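Local coordinates for protein Alpha/beta fold hydrolase (Pseudomonas aeruginosa, PDB 6I8W) that probably hydrolyses ester bonds of membrane phospholipids as a phospholipase A, a membrane-bound virulence factor of the alpha/beta hydrolase fold, at residues L65-G70 with L79-P84; V154-L159 with Q301-G306; V199-P204 with G255-V260; V279-C284 with A297-A302. One frame throughout, in Å; residues are numbered along the deposited sequence.

Contact 1 of 4, residues L65-G70 with L79-P84; sequences LLLIHG and LRFARP. With BOG (octyl beta-D-glucopyranoside), chain D; IPA (isopropyl alcohol), chain E.
The Phe81 ring takes the Leu67 side chain at its edge: Leu67 CD1 lies near the ring plane, 4.1 Å from Phe81 CD2, and Trp78 meets the same ring with its plane turned by about 60°. This is the strand-to-helix half of a beta-alpha-beta unit of the alpha/beta hydrolase fold, in which strand 64-68 is followed by the short helix 79-82 and then by strand 90-94. Phe81 points its CG away from its own backbone N (chi1 174°), which carries the ring off the helix and down to the sheet. The branched end of Leu67 fits that ring edge, and its CD1 also comes within 4.5 Å of Ala82 CB, where a small methyl lets helix and strand approach. A second flat group, the Arg80 guanidinium, has the isopropanol methyl C3 over one face, while the detergent oxygen O1 approaches obliquely. The long arginine suits this partly exposed place because its NE can reach back to Glu34 of helix 3-38 in a salt bridge. The isopropanol, probably from the crystallisation liquor, takes up an amide N-H at the helix start: Arg80 N donates to its O2 at 3.1 Å. Beyond the strand comes His69-Gly70, a His-Gly pair as in many lipases, whose equivalent loop lies beside the oxyanion hole; the same is probable here, and myristic acid touches Gly70. The His69 ring is fixed in rotation from both nitrogens: NE2 bonds to Leu96 N, and ND1 donates in the ring plane to Gly70 O at 2.8 Å, with an N-H...O angle of 160°.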
# COMPACT_ATOMS: atom_id res chain seq x y z
N LEU A 65 -12.91 3.81 -6.99
CA LEU A 65 -11.78 2.90 -6.89
C LEU A 65 -11.18 3.05 -5.50
O LEU A 65 -10.74 4.13 -5.14
CB LEU A 65 -10.68 3.20 -7.93
CG LEU A 65 -11.05 3.41 -9.40
CD1 LEU A 65 -9.79 3.76 -10.20
CD2 LEU A 65 -11.69 2.15 -9.95
N LEU A 66 -11.12 1.96 -4.75
CA LEU A 66 -10.53 2.00 -3.42
C LEU A 66 -9.19 1.27 -3.44
O LEU A 66 -9.12 0.07 -3.74
CB LEU A 66 -11.48 1.38 -2.38
CG LEU A 66 -10.93 1.24 -0.96
CD1 LEU A 66 -10.52 2.59 -0.40
CD2 LEU A 66 -12.00 0.60 -0.06
N LEU A 67 -8.13 1.99 -3.09
CA LEU A 67 -6.76 1.49 -3.23
C LEU A 67 -6.17 1.18 -1.86
O LEU A 67 -6.22 2.03 -0.96
CB LEU A 67 -5.88 2.52 -3.96
CG LEU A 67 -6.45 3.14 -5.25
CD1 LEU A 67 -5.47 4.17 -5.85
CD2 LEU A 67 -6.76 2.06 -6.28
N ILE A 68 -5.59 -0.01 -1.72
CA ILE A 68 -5.13 -0.46 -0.40
C ILE A 68 -3.64 -0.80 -0.44
O ILE A 68 -3.22 -1.75 -1.11
CB ILE A 68 -5.92 -1.69 0.08
CG1 ILE A 68 -7.43 -1.47 -0.08
CG2 ILE A 68 -5.55 -2.05 1.54
CD1 ILE A 68 -8.26 -2.71 0.27
N HIS A 69 -2.84 -0.04 0.30
CA HIS A 69 -1.39 -0.21 0.32
C HIS A 69 -0.95 -1.50 1.04
O HIS A 69 -1.76 -2.17 1.71
CB HIS A 69 -0.76 1.00 1.00
CG HIS A 69 -1.11 1.09 2.45
ND1 HIS A 69 -0.50 0.29 3.40
CD2 HIS A 69 -2.04 1.81 3.11
CE1 HIS A 69 -1.03 0.55 4.59
NE2 HIS A 69 -1.97 1.47 4.44
N GLY A 70 0.34 -1.81 0.96
CA GLY A 70 0.86 -3.01 1.58
C GLY A 70 1.55 -2.78 2.91
O GLY A 70 1.44 -1.70 3.50
N LEU A 79 0.01 7.72 -5.33
CA LEU A 79 -0.22 9.05 -5.93
C LEU A 79 -0.05 9.11 -7.44
O LEU A 79 -0.90 9.64 -8.15
CB LEU A 79 0.72 10.09 -5.30
CG LEU A 79 0.64 10.12 -3.76
CD1 LEU A 79 1.46 11.27 -3.18
CD2 LEU A 79 -0.80 10.21 -3.32
N ARG A 80 1.07 8.62 -7.94
CA ARG A 80 1.34 8.75 -9.37
C ARG A 80 0.45 7.81 -10.18
O ARG A 80 0.08 8.11 -11.31
CB ARG A 80 2.82 8.48 -9.65
CG ARG A 80 3.71 9.64 -9.18
CD ARG A 80 5.18 9.29 -9.18
NE ARG A 80 5.98 10.44 -8.76
CZ ARG A 80 7.29 10.39 -8.55
NH1 ARG A 80 7.94 9.26 -8.75
NH2 ARG A 80 7.94 11.49 -8.18
N PHE A 81 0.11 6.68 -9.59
CA PHE A 81 -0.80 5.71 -10.19
C PHE A 81 -2.20 6.30 -10.33
O PHE A 81 -2.89 6.06 -11.30
CB PHE A 81 -0.81 4.45 -9.32
CG PHE A 81 -1.81 3.38 -9.73
CD1 PHE A 81 -1.51 2.47 -10.72
CD2 PHE A 81 -3.01 3.23 -9.03
CE1 PHE A 81 -2.40 1.45 -11.05
CE2 PHE A 81 -3.90 2.24 -9.35
CZ PHE A 81 -3.60 1.34 -10.38
N ALA A 82 -2.61 7.06 -9.32
CA ALA A 82 -3.96 7.60 -9.24
C ALA A 82 -4.15 8.80 -10.16
O ALA A 82 -5.26 9.11 -10.57
CB ALA A 82 -4.27 8.02 -7.78
N ARG A 83 -3.05 9.46 -10.51
CA ARG A 83 -3.11 10.67 -11.32
C ARG A 83 -3.95 10.50 -12.61
O ARG A 83 -4.85 11.29 -12.87
CB ARG A 83 -1.69 11.13 -11.63
CG ARG A 83 -1.58 12.34 -12.52
CD ARG A 83 -0.35 13.14 -12.12
NE ARG A 83 0.29 13.85 -13.23
CZ ARG A 83 -0.18 14.94 -13.82
NH1 ARG A 83 -1.34 15.46 -13.42
NH2 ARG A 83 0.50 15.52 -14.81
N PRO A 84 -3.67 9.45 -13.42
CA PRO A 84 -4.54 9.37 -14.62
C PRO A 84 -5.95 8.84 -14.34
O PRO A 84 -6.79 8.87 -15.23
CB PRO A 84 -3.79 8.41 -15.54
CG PRO A 84 -3.01 7.55 -14.61
CD PRO A 84 -2.57 8.47 -13.49
C1 BOG D . 10.75 13.82 -6.23
O1 BOG D . 10.24 12.56 -5.80
C2 BOG D . 11.60 13.56 -7.48
O2 BOG D . 12.90 13.14 -7.05
C3 BOG D . 11.75 14.75 -8.42
O3 BOG D . 12.40 14.39 -9.65
C4 BOG D . 10.37 15.30 -8.69
O4 BOG D . 10.41 16.35 -9.68
C5 BOG D . 9.85 15.80 -7.34
O5 BOG D . 9.63 14.69 -6.45
C6 BOG D . 8.59 16.66 -7.46
O6 BOG D . 7.42 15.90 -7.15
C1' BOG D . 9.48 12.63 -4.60
C2' BOG D . 8.70 11.34 -4.43
C3' BOG D . 9.49 10.19 -5.04
C4' BOG D . 8.91 8.84 -4.68
C5' BOG D . 10.05 7.85 -4.47
C6' BOG D . 9.54 6.42 -4.43
C7' BOG D . 10.53 5.53 -3.69
C8' BOG D . 11.91 5.64 -4.30
C1 IPA E . 5.08 6.99 -4.65
C2 IPA E . 4.12 8.05 -5.18
C3 IPA E . 4.83 9.40 -5.29
O2 IPA E . 3.62 7.64 -6.46

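Contact 2 of 4, residues V154-L159 with Q301-G306; sequences VLSLAL and QAFLDG. With CO2 (carbon dioxide), chain H.
In the layered alpha/beta hydrolase fold, the C-terminal helix 293-308 lies against the central sheet, and here its Phe303 and Leu304 meet Ser156 of strand 154-160. Strand 156-159 and helix 301-306 run nearly antiparallel, at 156°, with their axes 10.1 Å apart. Phe303 spans much of that gap. Its CG stands opposite its backbone N (chi1 164°), and the far end of the ring reaches the strand: CE2 is 3.8 Å from Ser156 OG, and CZ lies equally far from Leu157 O. Both oxygens approach the ring obliquely, and Ser156 CB packs against the same corner at 3.9 Å from CE2. A large flat side chain is well suited to bridging helix and sheet, whereas the strand needs a small residue in front of it. Serine is small, yet it brings a hydroxyl into a buried interface; that oxygen is satisfied by a hydrogen bond with His132 ND1 on the neighbouring strand 131-136. Across the sheet, Leu157 turns away from this helix to pack on helix 138-149. Leu304 completes the contact: the end of its chain turns back to the strand although its CB does not head there, bringing CD2 to 3.6 Å from Ser156 OG. It also belongs to a carbon dioxide pocket with Tyr89, His132 and Arg308; through His132, Ser156 is a second-shell neighbour of that pocket and probably helps to position the histidine. The carbon dioxide sits with its O1 2.9 Å from Leu304 O and is hydrogen-bonded to Tyr89 OH.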
# COMPACT_ATOMS: atom_id res chain seq x y z
N VAL A 154 -18.53 -5.54 -4.50
CA VAL A 154 -17.28 -5.40 -5.24
C VAL A 154 -17.47 -5.57 -6.74
O VAL A 154 -17.83 -6.65 -7.22
CB VAL A 154 -16.23 -6.40 -4.73
CG1 VAL A 154 -14.93 -6.25 -5.50
CG2 VAL A 154 -15.99 -6.19 -3.21
N LEU A 155 -17.22 -4.50 -7.48
CA LEU A 155 -17.42 -4.48 -8.92
C LEU A 155 -16.24 -5.09 -9.67
O LEU A 155 -16.40 -5.66 -10.74
CB LEU A 155 -17.66 -3.05 -9.40
CG LEU A 155 -18.84 -2.33 -8.77
CD1 LEU A 155 -18.80 -0.86 -9.13
CD2 LEU A 155 -20.17 -2.97 -9.19
N SER A 156 -15.04 -4.93 -9.13
CA SER A 156 -13.86 -5.58 -9.69
C SER A 156 -12.76 -5.59 -8.64
O SER A 156 -12.81 -4.84 -7.68
CB SER A 156 -13.38 -4.90 -10.97
OG SER A 156 -12.71 -3.67 -10.68
N LEU A 157 -11.78 -6.45 -8.86
CA LEU A 157 -10.69 -6.64 -7.92
C LEU A 157 -9.38 -6.67 -8.67
O LEU A 157 -9.25 -7.36 -9.68
CB LEU A 157 -10.88 -7.94 -7.14
CG LEU A 157 -9.72 -8.40 -6.26
CD1 LEU A 157 -9.51 -7.42 -5.10
CD2 LEU A 157 -10.00 -9.82 -5.75
N ALA A 158 -8.41 -5.89 -8.21
CA ALA A 158 -7.08 -5.92 -8.80
C ALA A 158 -6.10 -6.29 -7.70
O ALA A 158 -5.99 -5.60 -6.68
CB ALA A 158 -6.71 -4.55 -9.44
N LEU A 159 -5.41 -7.39 -7.93
CA LEU A 159 -4.44 -7.90 -6.98
C LEU A 159 -3.08 -7.59 -7.56
O LEU A 159 -2.67 -8.18 -8.55
CB LEU A 159 -4.63 -9.40 -6.74
CG LEU A 159 -5.98 -9.76 -6.12
CD1 LEU A 159 -6.16 -11.28 -6.00
CD2 LEU A 159 -6.11 -9.08 -4.75
N GLN A 301 -6.56 0.56 -16.28
CA GLN A 301 -7.65 1.19 -17.03
C GLN A 301 -8.17 0.29 -18.13
O GLN A 301 -9.38 0.25 -18.41
CB GLN A 301 -7.20 2.52 -17.65
CG GLN A 301 -8.32 3.21 -18.40
CD GLN A 301 -9.45 3.66 -17.49
OE1 GLN A 301 -9.36 4.71 -16.84
NE2 GLN A 301 -10.54 2.87 -17.44
N ALA A 302 -7.26 -0.44 -18.78
CA ALA A 302 -7.67 -1.34 -19.84
C ALA A 302 -8.56 -2.44 -19.27
O ALA A 302 -9.60 -2.78 -19.84
CB ALA A 302 -6.44 -1.94 -20.54
N PHE A 303 -8.12 -3.01 -18.16
CA PHE A 303 -8.88 -4.01 -17.42
C PHE A 303 -10.27 -3.48 -17.06
O PHE A 303 -11.27 -4.12 -17.36
CB PHE A 303 -8.11 -4.44 -16.15
CG PHE A 303 -8.95 -5.18 -15.14
CD1 PHE A 303 -9.33 -6.50 -15.36
CD2 PHE A 303 -9.35 -4.56 -13.95
CE1 PHE A 303 -10.09 -7.19 -14.41
CE2 PHE A 303 -10.11 -5.24 -13.00
CZ PHE A 303 -10.47 -6.55 -13.23
N LEU A 304 -10.32 -2.29 -16.45
CA LEU A 304 -11.60 -1.69 -16.07
C LEU A 304 -12.52 -1.45 -17.27
O LEU A 304 -13.75 -1.58 -17.17
CB LEU A 304 -11.37 -0.35 -15.36
CG LEU A 304 -10.70 -0.47 -13.99
CD1 LEU A 304 -10.35 0.93 -13.48
CD2 LEU A 304 -11.64 -1.18 -13.01
N ASP A 305 -11.94 -1.04 -18.39
CA ASP A 305 -12.72 -0.83 -19.61
C ASP A 305 -13.41 -2.13 -20.01
O ASP A 305 -14.59 -2.14 -20.36
CB ASP A 305 -11.84 -0.34 -20.76
CG ASP A 305 -11.51 1.14 -20.68
OD1 ASP A 305 -12.07 1.84 -19.81
OD2 ASP A 305 -10.69 1.61 -21.51
N GLY A 306 -12.67 -3.23 -19.97
CA GLY A 306 -13.27 -4.52 -20.26
C GLY A 306 -14.39 -4.86 -19.29
O GLY A 306 -15.46 -5.28 -19.71
C CO2 H . -15.44 0.68 -15.51
O1 CO2 H . -15.53 -0.41 -15.25
O2 CO2 H . -15.33 1.76 -15.76

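Contact 3 of 4, residues V199-P204 with G255-V260; sequences VFVQQP and GDRDRV. With BOG (octyl beta-D-glucopyranoside), chain D.
Arg257 begins its contact at CB, which lies 3.9 Å from Val201 CG2. From there the chain runs on extended and then bends (chi3 66°), crossing the valine at about a right angle, until NH1 comes 4.0 Å from Val201 CG1 and hydrogen-bonds Asn283 OD1. An arginine fits this exposed position because its CB packs on an apolar neighbour while its charged end reaches Asn283. Deeper in, Val199 and Val260 lie side by side, CG1 of the first 4.0 Å from CG2 of the second. The residues 255-258 form a type I beta turn at the end of strand 250-255, the place where alpha/beta hydrolases commonly carry their acid; Asp258 OD2 bonds His286 ND1, consistent with the acid-histidine pair of a Ser-His-Asp triad. Its other oxygen, OD1, is engaged in an Asx turn, accepting from Val260 N at 2.8 Å, and also receives Leu261 N; these bonds fix the rotation of the carboxylate. A water links the segments further out, donating to Phe200 O and accepting from Arg259 NH1 at 3.0 Å. Phe200 itself faces away, with Pro204 CD above one ring face, offset from the centre, and its CE2 3.7 Å from C7' of the octyl glucoside tail.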
# COMPACT_ATOMS: atom_id res chain seq x y z
N VAL A 199 12.64 -3.82 -3.29
CA VAL A 199 11.32 -3.80 -3.91
C VAL A 199 11.30 -3.14 -5.29
O VAL A 199 10.32 -3.28 -6.02
CB VAL A 199 10.28 -3.08 -3.01
CG1 VAL A 199 10.17 -3.75 -1.62
CG2 VAL A 199 10.61 -1.60 -2.88
N PHE A 200 12.38 -2.44 -5.66
CA PHE A 200 12.48 -1.80 -6.99
C PHE A 200 13.53 -2.45 -7.89
O PHE A 200 14.66 -2.71 -7.46
CB PHE A 200 12.84 -0.32 -6.88
CG PHE A 200 11.76 0.54 -6.28
CD1 PHE A 200 10.60 0.82 -6.99
CD2 PHE A 200 11.94 1.10 -5.02
CE1 PHE A 200 9.62 1.63 -6.44
CE2 PHE A 200 10.96 1.91 -4.47
CZ PHE A 200 9.79 2.17 -5.17
N VAL A 201 13.19 -2.63 -9.16
CA VAL A 201 14.23 -2.91 -10.14
C VAL A 201 14.88 -1.59 -10.56
O VAL A 201 16.09 -1.43 -10.45
CB VAL A 201 13.67 -3.67 -11.36
CG1 VAL A 201 14.75 -3.83 -12.43
CG2 VAL A 201 13.13 -5.03 -10.91
N GLN A 202 14.07 -0.65 -11.04
CA GLN A 202 14.57 0.69 -11.34
C GLN A 202 13.91 1.63 -10.36
O GLN A 202 12.71 1.89 -10.45
CB GLN A 202 14.27 1.12 -12.79
CG GLN A 202 15.09 0.41 -13.86
CD GLN A 202 14.84 0.95 -15.26
OE1 GLN A 202 13.72 0.88 -15.79
NE2 GLN A 202 15.88 1.50 -15.88
N GLN A 203 14.69 2.12 -9.40
CA GLN A 203 14.12 2.94 -8.37
C GLN A 203 13.86 4.34 -8.91
O GLN A 203 14.72 4.93 -9.54
CB GLN A 203 15.03 3.01 -7.15
CG GLN A 203 14.44 3.83 -6.02
CD GLN A 203 15.49 4.44 -5.15
OE1 GLN A 203 16.34 3.73 -4.60
NE2 GLN A 203 15.45 5.75 -5.01
N PRO A 204 12.66 4.88 -8.66
CA PRO A 204 12.45 6.29 -9.02
C PRO A 204 13.40 7.22 -8.24
O PRO A 204 13.73 6.92 -7.09
CB PRO A 204 10.99 6.54 -8.64
CG PRO A 204 10.35 5.18 -8.63
CD PRO A 204 11.43 4.24 -8.17
N GLY A 255 4.96 -7.60 -11.08
CA GLY A 255 6.27 -7.29 -11.62
C GLY A 255 7.02 -8.61 -11.73
O GLY A 255 7.09 -9.34 -10.75
N ASP A 256 7.56 -8.93 -12.91
CA ASP A 256 8.15 -10.25 -13.11
C ASP A 256 9.31 -10.53 -12.15
O ASP A 256 9.52 -11.68 -11.75
CB ASP A 256 8.62 -10.43 -14.57
CG ASP A 256 9.72 -9.44 -14.98
OD1 ASP A 256 9.92 -8.43 -14.28
OD2 ASP A 256 10.36 -9.65 -16.04
N ARG A 257 10.03 -9.49 -11.73
CA ARG A 257 11.22 -9.70 -10.89
C ARG A 257 10.96 -9.36 -9.42
O ARG A 257 11.90 -9.07 -8.67
CB ARG A 257 12.38 -8.87 -11.43
CG ARG A 257 12.78 -9.26 -12.87
CD ARG A 257 14.00 -8.49 -13.35
NE ARG A 257 15.20 -8.84 -12.59
CZ ARG A 257 16.37 -8.23 -12.74
NH1 ARG A 257 16.50 -7.24 -13.62
NH2 ARG A 257 17.42 -8.61 -12.02
N ASP A 258 9.69 -9.41 -9.02
CA ASP A 258 9.27 -9.24 -7.63
C ASP A 258 10.07 -10.20 -6.74
O ASP A 258 10.00 -11.41 -6.91
CB ASP A 258 7.76 -9.50 -7.50
CG ASP A 258 7.20 -9.16 -6.12
OD1 ASP A 258 7.96 -9.14 -5.12
OD2 ASP A 258 5.98 -8.92 -6.04
N ARG A 259 10.84 -9.65 -5.81
CA ARG A 259 11.66 -10.48 -4.92
C ARG A 259 10.94 -10.76 -3.60
O ARG A 259 11.33 -11.66 -2.84
CB ARG A 259 13.01 -9.80 -4.65
CG ARG A 259 13.95 -9.81 -5.84
CD ARG A 259 14.96 -8.67 -5.78
NE ARG A 259 15.87 -8.73 -4.64
CZ ARG A 259 16.87 -7.87 -4.45
NH1 ARG A 259 17.06 -6.90 -5.33
NH2 ARG A 259 17.67 -7.98 -3.39
N VAL A 260 9.88 -10.00 -3.34
CA VAL A 260 9.14 -10.11 -2.09
C VAL A 260 8.11 -11.24 -2.14
O VAL A 260 8.02 -12.06 -1.24
CB VAL A 260 8.42 -8.78 -1.77
CG1 VAL A 260 7.80 -8.82 -0.38
CG2 VAL A 260 9.38 -7.62 -1.91
C1 BOG D . 10.75 13.82 -6.23
O1 BOG D . 10.24 12.56 -5.80
C2 BOG D . 11.60 13.56 -7.48
O2 BOG D . 12.90 13.14 -7.05
C3 BOG D . 11.75 14.75 -8.42
O3 BOG D . 12.40 14.39 -9.65
C4 BOG D . 10.37 15.30 -8.69
O4 BOG D . 10.41 16.35 -9.68
C5 BOG D . 9.85 15.80 -7.34
O5 BOG D . 9.63 14.69 -6.45
C6 BOG D . 8.59 16.66 -7.46
O6 BOG D . 7.42 15.90 -7.15
C1' BOG D . 9.48 12.63 -4.60
C2' BOG D . 8.70 11.34 -4.43
C3' BOG D . 9.49 10.19 -5.04
C4' BOG D . 8.91 8.84 -4.68
C5' BOG D . 10.05 7.85 -4.47
C6' BOG D . 9.54 6.42 -4.43
C7' BOG D . 10.53 5.53 -3.69
C8' BOG D . 11.91 5.64 -4.30
O HOH W 1 15.25 -5.34 -7.19

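Contact 4 of 4, residues V279-C284 with A297-A302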
# COMPACT_ATOMS: atom_id res chain seq x y z
N VAL A 279 -1.79 -9.61 -15.97
CA VAL A 279 -0.76 -8.75 -16.52
C VAL A 279 0.57 -9.02 -15.80
O VAL A 279 0.64 -8.92 -14.58
CB VAL A 279 -1.11 -7.25 -16.40
CG1 VAL A 279 0.09 -6.40 -16.79
CG2 VAL A 279 -2.35 -6.89 -17.27
N ILE A 280 1.61 -9.38 -16.55
CA ILE A 280 2.94 -9.46 -15.96
C ILE A 280 3.81 -8.42 -16.63
O ILE A 280 4.06 -8.49 -17.84
CB ILE A 280 3.58 -10.87 -16.12
CG1 ILE A 280 2.67 -11.94 -15.52
CG2 ILE A 280 4.97 -10.93 -15.45
CD1 ILE A 280 3.17 -13.37 -15.73
N MET A 281 4.27 -7.45 -15.85
CA MET A 281 5.12 -6.39 -16.37
C MET A 281 6.59 -6.80 -16.32
O MET A 281 7.04 -7.38 -15.33
CB MET A 281 4.88 -5.10 -15.58
CG MET A 281 3.51 -4.49 -15.92
SD MET A 281 3.00 -3.14 -14.82
CE MET A 281 4.35 -2.01 -15.05
N GLU A 282 7.31 -6.52 -17.40
CA GLU A 282 8.68 -6.99 -17.57
C GLU A 282 9.70 -6.09 -16.87
O GLU A 282 9.56 -4.87 -16.87
CB GLU A 282 9.04 -7.08 -19.06
CG GLU A 282 10.33 -7.85 -19.33
CD GLU A 282 11.51 -6.92 -19.53
OE1 GLU A 282 11.29 -5.71 -19.79
OE2 GLU A 282 12.67 -7.38 -19.43
N ASN A 283 10.72 -6.70 -16.28
CA ASN A 283 11.79 -6.00 -15.58
C ASN A 283 11.26 -5.03 -14.54
O ASN A 283 11.71 -3.88 -14.45
CB ASN A 283 12.70 -5.25 -16.57
CG ASN A 283 14.10 -4.99 -16.00
OD1 ASN A 283 14.65 -5.82 -15.28
ND2 ASN A 283 14.65 -3.82 -16.29
N CYS A 284 10.31 -5.51 -13.74
CA CYS A 284 9.65 -4.70 -12.74
C CYS A 284 9.61 -5.44 -11.41
O CYS A 284 9.59 -6.67 -11.36
CB CYS A 284 8.23 -4.35 -13.19
SG CYS A 284 7.43 -3.14 -12.15
N ALA A 297 -1.10 1.92 -14.36
CA ALA A 297 -2.45 2.52 -14.41
C ALA A 297 -3.11 2.28 -15.75
O ALA A 297 -4.33 2.17 -15.84
CB ALA A 297 -2.38 4.03 -14.13
N GLN A 298 -2.32 2.25 -16.81
CA GLN A 298 -2.85 2.03 -18.15
C GLN A 298 -3.35 0.58 -18.30
O GLN A 298 -4.40 0.35 -18.89
CB GLN A 298 -1.80 2.33 -19.23
CG GLN A 298 -1.65 3.81 -19.55
CD GLN A 298 -0.58 4.05 -20.60
OE1 GLN A 298 -0.89 4.14 -21.79
NE2 GLN A 298 0.67 4.13 -20.17
N HIS A 299 -2.58 -0.38 -17.78
CA HIS A 299 -3.04 -1.78 -17.77
C HIS A 299 -4.33 -1.91 -16.96
O HIS A 299 -5.28 -2.59 -17.36
CB HIS A 299 -1.97 -2.72 -17.16
CG HIS A 299 -0.87 -3.09 -18.10
ND1 HIS A 299 -1.08 -3.71 -19.32
CD2 HIS A 299 0.48 -2.99 -17.97
CE1 HIS A 299 0.08 -3.94 -19.90
NE2 HIS A 299 1.04 -3.52 -19.10
N TYR A 300 -4.37 -1.24 -15.82
CA TYR A 300 -5.54 -1.25 -14.95
C TYR A 300 -6.76 -0.59 -15.63
O TYR A 300 -7.86 -1.14 -15.58
CB TYR A 300 -5.24 -0.55 -13.63
CG TYR A 300 -6.33 -0.61 -12.60
CD1 TYR A 300 -7.04 -1.79 -12.37
CD2 TYR A 300 -6.65 0.50 -11.82
CE1 TYR A 300 -8.04 -1.86 -11.40
CE2 TYR A 300 -7.64 0.45 -10.84
CZ TYR A 300 -8.33 -0.74 -10.64
OH TYR A 300 -9.32 -0.80 -9.69
N GLN A 301 -6.56 0.56 -16.28
CA GLN A 301 -7.65 1.19 -17.03
C GLN A 301 -8.17 0.29 -18.13
O GLN A 301 -9.38 0.25 -18.41
CB GLN A 301 -7.20 2.52 -17.65
CG GLN A 301 -8.32 3.21 -18.40
CD GLN A 301 -9.45 3.66 -17.49
OE1 GLN A 301 -9.36 4.71 -16.84
NE2 GLN A 301 -10.54 2.87 -17.44
N ALA A 302 -7.26 -0.44 -18.78
CA ALA A 302 -7.67 -1.34 -19.84
C ALA A 302 -8.56 -2.44 -19.27
O ALA A 302 -9.60 -2.78 -19.84
CB ALA A 302 -6.44 -1.94 -20.54
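Val279 presses a methyl straight onto the His299 ring, the tight centre of a strand-helix contact in the alpha/beta hydrolase fold. Strand 276-281 is an edge strand of the mixed sheet, and helix 293-308 packs on it. Val279 CG1 sits over the middle of the imidazole, 3.6 Å from the ring centroid and only 9° off the ring normal, a clear CH-pi contact in which one methyl touches all five ring atoms. The valine torsion makes this possible: CG1 is turned opposite the backbone N (chi1 172°), leaving CG2 over the same face, displaced toward ND1 and 4.0 Å from it. A beta-branched residue thus lays both its methyls against one face of the ring, one central and one offset. Leu253 of the adjacent strand touches the same histidine. The ring contact is thinner at Met281, two residues along the strand, although this residue is buried. Its flexible chain slides past the histidine in the opposite direction, and its sulfur is oblique to the ring, SD standing 5.1 Å from the centroid at 72° from the normal. The solvent side is instead at Val279 and His299, both partly exposed. Histidine suits this partly exposed position, being flat enough for a methyl and polar enough to lie near water. Met281 CG and SD each come to 4.0 Å from His299 CD2.

How the contacts relate
Contacts 1, 2 and 4 all reach the same mixed sheet, with centres 12 to 14 Å apart, and the C-terminal helix 293-308 ties them together. Contacts 2 and 4 share Gln301 and Ala302, and between them Tyr300 CE1 is 3.6 Å from Ala158 CB; Tyr300 CD2 is 3.5 Å from Phe81 CZ of contact 1. Along the chain contact 1 closes first; contact 3 is nested in the loop closed by contact 2; contact 4 follows it, ending on the same helix as contact 2. Contact 3 lies in loops, about 23 Å between centres from contact 2, but meets contact 4: Arg257 N probably hydrogen-bonds Cys284 O (2.9 Å). The loop after strand 276-281 thus braces the probable acid turn.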